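Local coordinates for protein macrophomate synthase intermolecular Diels-Alderase (Macrophoma commelinae, PDB 1IZC) that belongs to the HpcH/HpaI aldolase family of TIM-barrel enzymes and holds a magnesium ion and pyruvic acid, at residues Y17-P25 / T153-L163. The protein carries 1 engineered substitution. Residues are numbered along the deposited sequence; the frame is centred on the assembly and turned at random.
Sequences YRSAMLTYP and TFSPGIADASL
At the edge of the Tyr24 ring, near its plane, sits Phe154 CB, 3.5 Å from Tyr24 OH, while Thr153 OG1 lies 3.2 Å from Tyr24 OH, the side chains of Tyr24 and Thr153 crossing at about a right angle. The Arg18 guanidinium carries Leu22 CD2 over the centre of one face, and NE, in the plane of the group, donates almost straight to Ser19 O (167°); NH1 salt-bridges Glu93 of the second subunit. This TIM-barrel enzyme illustrates how two irregular loops can pack without strand pairing: 17-25, preceding helix 28-37, meets 153-163, preceding helix 171-177. Met21 and Tyr24 close a type I turn that sends both side chains toward the second loop. Met21 SD lies 3.6 Å from Ala161 N, and the bend at chi3 (-58°) carries CE to 3.6 Å from Ala159 O, beside a classic beta bulge, where Ile158 N and Ala159 N both donate to Ser155 O. Ala20 CB presses on Ala161 CB at 3.7 Å, and Leu163 CD1 reaches Arg18 O. Leu11 of the second subunit packs on Ala20 and Leu163, placing this side at a subunit interface. Two waters bridge the loops through Ser19 OG, one reaching Leu163 N at 3.0 Å, the other donating to Ala161 O at 2.8 Å.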
loop_
_atom_site.group_PDB
_atom_site.type_symbol
_atom_site.label_atom_id
_atom_site.label_comp_id
_atom_site.label_asym_id
_atom_site.label_seq_id
_atom_site.Cartn_x
_atom_site.Cartn_y
_atom_site.Cartn_z
ATOM N N TYR A 17 -12.244 3.631 -30.658
ATOM C CA TYR A 17 -10.885 3.112 -30.796
ATOM C C TYR A 17 -10.448 2.019 -29.829
ATOM O O TYR A 17 -9.275 1.633 -29.832
ATOM C CB TYR A 17 -9.911 4.292 -30.705
ATOM C CG TYR A 17 -10.268 5.403 -31.661
ATOM C CD1 TYR A 17 -10.063 5.249 -33.035
ATOM C CD2 TYR A 17 -10.858 6.584 -31.208
ATOM C CE1 TYR A 17 -10.443 6.241 -33.928
ATOM C CE2 TYR A 17 -11.238 7.589 -32.099
ATOM C CZ TYR A 17 -11.024 7.405 -33.457
ATOM O OH TYR A 17 -11.383 8.386 -34.354
ATOM N N ARG A 18 -11.359 1.488 -29.018
ATOM C CA ARG A 18 -10.937 0.458 -28.063
ATOM C C ARG A 18 -10.491 -0.841 -28.719
ATOM O O ARG A 18 -10.924 -1.173 -29.831
ATOM C CB ARG A 18 -12.050 0.144 -27.061
ATOM C CG ARG A 18 -13.323 -0.432 -27.695
ATOM C CD ARG A 18 -14.157 -1.143 -26.631
ATOM N NE ARG A 18 -13.554 -2.420 -26.268
ATOM C CZ ARG A 18 -13.994 -3.203 -25.289
ATOM N NH1 ARG A 18 -15.046 -2.833 -24.562
ATOM N NH2 ARG A 18 -13.391 -4.361 -25.046
ATOM N N SER A 19 -9.607 -1.564 -28.040
ATOM C CA SER A 19 -9.133 -2.853 -28.545
ATOM C C SER A 19 -10.145 -3.928 -28.149
ATOM O O SER A 19 -11.142 -3.630 -27.491
ATOM C CB SER A 19 -7.769 -3.192 -27.945
ATOM O OG SER A 19 -7.212 -4.317 -28.594
ATOM N N ALA A 20 -9.891 -5.174 -28.541
ATOM C CA ALA A 20 -10.804 -6.265 -28.207
ATOM C C ALA A 20 -10.879 -6.436 -26.692
ATOM O O ALA A 20 -11.916 -6.811 -26.160
ATOM C CB ALA A 20 -10.343 -7.567 -28.858
ATOM N N MET A 21 -9.763 -6.189 -26.012
ATOM C CA MET A 21 -9.717 -6.288 -24.550
ATOM C C MET A 21 -9.184 -4.974 -24.004
ATOM O O MET A 21 -8.219 -4.413 -24.533
ATOM C CB MET A 21 -8.825 -7.447 -24.113
ATOM C CG MET A 21 -9.285 -8.796 -24.681
ATOM S SD MET A 21 -8.518 -10.185 -23.854
ATOM C CE MET A 21 -6.801 -9.836 -24.136
ATOM N N LEU A 22 -9.793 -4.494 -22.927
ATOM C CA LEU A 22 -9.403 -3.203 -22.371
ATOM C C LEU A 22 -8.076 -3.178 -21.624
ATOM O O LEU A 22 -7.660 -2.131 -21.127
ATOM C CB LEU A 22 -10.541 -2.656 -21.503
ATOM C CG LEU A 22 -11.845 -2.421 -22.281
ATOM C CD1 LEU A 22 -12.917 -1.945 -21.313
ATOM C CD2 LEU A 22 -11.641 -1.394 -23.394
ATOM N N THR A 23 -7.421 -4.333 -21.564
ATOM C CA THR A 23 -6.099 -4.472 -20.962
ATOM C C THR A 23 -5.051 -4.177 -22.036
ATOM O O THR A 23 -3.846 -4.184 -21.765
ATOM C CB THR A 23 -5.865 -5.897 -20.448
ATOM O OG1 THR A 23 -6.304 -6.831 -21.441
ATOM C CG2 THR A 23 -6.629 -6.132 -19.149
ATOM N N TYR A 24 -5.522 -3.926 -23.256
ATOM C CA TYR A 24 -4.639 -3.605 -24.379
ATOM C C TYR A 24 -4.896 -2.183 -24.856
ATOM O O TYR A 24 -5.996 -1.651 -24.688
ATOM C CB TYR A 24 -4.820 -4.611 -25.521
ATOM C CG TYR A 24 -4.028 -5.861 -25.272
ATOM C CD1 TYR A 24 -4.564 -6.924 -24.551
ATOM C CD2 TYR A 24 -2.694 -5.943 -25.668
ATOM C CE1 TYR A 24 -3.787 -8.041 -24.229
ATOM C CE2 TYR A 24 -1.911 -7.049 -25.349
ATOM C CZ TYR A 24 -2.463 -8.097 -24.631
ATOM O OH TYR A 24 -1.694 -9.210 -24.328
ATOM N N PRO A 25 -3.886 -1.544 -25.469
ATOM C CA PRO A 25 -4.081 -0.169 -25.930
ATOM C C PRO A 25 -5.122 0.049 -27.007
ATOM O O PRO A 25 -5.238 -0.741 -27.944
ATOM C CB PRO A 25 -2.693 0.238 -26.421
ATOM C CG PRO A 25 -2.183 -1.042 -27.022
ATOM C CD PRO A 25 -2.596 -2.078 -25.943
ATOM N N THR A 153 0.432 -10.555 -19.239
ATOM C CA THR A 153 -0.602 -9.601 -19.643
ATOM C C THR A 153 -1.863 -10.247 -20.193
ATOM O O THR A 153 -2.914 -9.609 -20.272
ATOM C CB THR A 153 -0.077 -8.645 -20.720
ATOM O OG1 THR A 153 0.357 -9.408 -21.856
ATOM C CG2 THR A 153 1.094 -7.827 -20.182
ATOM N N PHE A 154 -1.756 -11.512 -20.576
ATOM C CA PHE A 154 -2.893 -12.219 -21.148
ATOM C C PHE A 154 -2.874 -13.679 -20.734
ATOM O O PHE A 154 -2.010 -14.109 -19.980
ATOM C CB PHE A 154 -2.844 -12.123 -22.671
ATOM C CG PHE A 154 -1.676 -12.853 -23.284
ATOM C CD1 PHE A 154 -0.372 -12.432 -23.045
ATOM C CD2 PHE A 154 -1.880 -13.988 -24.064
ATOM C CE1 PHE A 154 0.713 -13.132 -23.571
ATOM C CE2 PHE A 154 -0.798 -14.696 -24.597
ATOM C CZ PHE A 154 0.501 -14.264 -24.347
ATOM N N SER A 155 -3.840 -14.438 -21.234
ATOM C CA SER A 155 -3.926 -15.855 -20.923
ATOM C C SER A 155 -4.286 -16.578 -22.212
ATOM O O SER A 155 -5.395 -16.447 -22.718
ATOM C CB SER A 155 -5.000 -16.107 -19.865
ATOM O OG SER A 155 -5.002 -17.472 -19.495
ATOM N N PRO A 156 -3.338 -17.344 -22.767
ATOM C CA PRO A 156 -3.556 -18.088 -24.012
ATOM C C PRO A 156 -4.837 -18.918 -24.028
ATOM O O PRO A 156 -5.060 -19.731 -23.127
ATOM C CB PRO A 156 -2.301 -18.962 -24.110
ATOM C CG PRO A 156 -1.260 -18.086 -23.502
ATOM C CD PRO A 156 -1.970 -17.554 -22.266
ATOM N N GLY A 157 -5.666 -18.688 -25.050
ATOM C CA GLY A 157 -6.921 -19.407 -25.231
ATOM C C GLY A 157 -8.056 -19.041 -24.292
ATOM O O GLY A 157 -9.151 -19.609 -24.374
ATOM N N ILE A 158 -7.799 -18.066 -23.424
ATOM C CA ILE A 158 -8.755 -17.638 -22.411
ATOM C C ILE A 158 -9.023 -16.140 -22.463
ATOM O O ILE A 158 -10.173 -15.709 -22.492
ATOM C CB ILE A 158 -8.212 -18.048 -21.019
ATOM C CG1 ILE A 158 -8.215 -19.575 -20.919
ATOM C CG2 ILE A 158 -9.013 -17.383 -19.898
ATOM C CD1 ILE A 158 -7.459 -20.117 -19.731
ATOM N N ALA A 159 -7.953 -15.354 -22.458
ATOM C CA ALA A 159 -8.059 -13.902 -22.537
ATOM C C ALA A 159 -6.938 -13.453 -23.460
ATOM O O ALA A 159 -5.851 -13.116 -23.002
ATOM C CB ALA A 159 -7.895 -13.273 -21.142
ATOM N N ASP A 160 -7.206 -13.481 -24.764
ATOM C CA ASP A 160 -6.216 -13.102 -25.768
ATOM C C ASP A 160 -6.842 -12.526 -27.032
ATOM O O ASP A 160 -6.234 -12.550 -28.102
ATOM C CB ASP A 160 -5.342 -14.317 -26.140
ATOM C CG ASP A 160 -6.155 -15.498 -26.703
ATOM O OD1 ASP A 160 -7.368 -15.344 -26.959
ATOM O OD2 ASP A 160 -5.559 -16.589 -26.911
ATOM N N ALA A 161 -8.045 -11.979 -26.911
ATOM C CA ALA A 161 -8.732 -11.421 -28.069
ATOM C C ALA A 161 -8.000 -10.227 -28.658
ATOM O O ALA A 161 -7.381 -9.454 -27.943
ATOM C CB ALA A 161 -10.158 -11.023 -27.691
ATOM N N SER A 162 -8.096 -10.086 -29.974
ATOM C CA SER A 162 -7.450 -8.989 -30.695
ATOM C C SER A 162 -8.365 -8.568 -31.840
ATOM O O SER A 162 -9.177 -9.361 -32.315
ATOM C CB SER A 162 -6.103 -9.451 -31.272
ATOM O OG SER A 162 -5.588 -8.494 -32.198
ATOM N N LEU A 163 -8.239 -7.324 -32.283
ATOM C CA LEU A 163 -9.044 -6.840 -33.404
ATOM C C LEU A 163 -8.445 -7.359 -34.699
ATOM O O LEU A 163 -9.111 -7.364 -35.729
ATOM C CB LEU A 163 -9.029 -5.319 -33.483
ATOM C CG LEU A 163 -9.671 -4.530 -32.342
ATOM C CD1 LEU A 163 -9.468 -3.046 -32.607
ATOM C CD2 LEU A 163 -11.157 -4.871 -32.249
HETATM O O HOH W 1 -6.691 -6.745 -27.512
HETATM O O HOH W 2 -6.598 -5.147 -31.101
HETATM O O HOH W 3 -5.288 -9.312 -20.853
#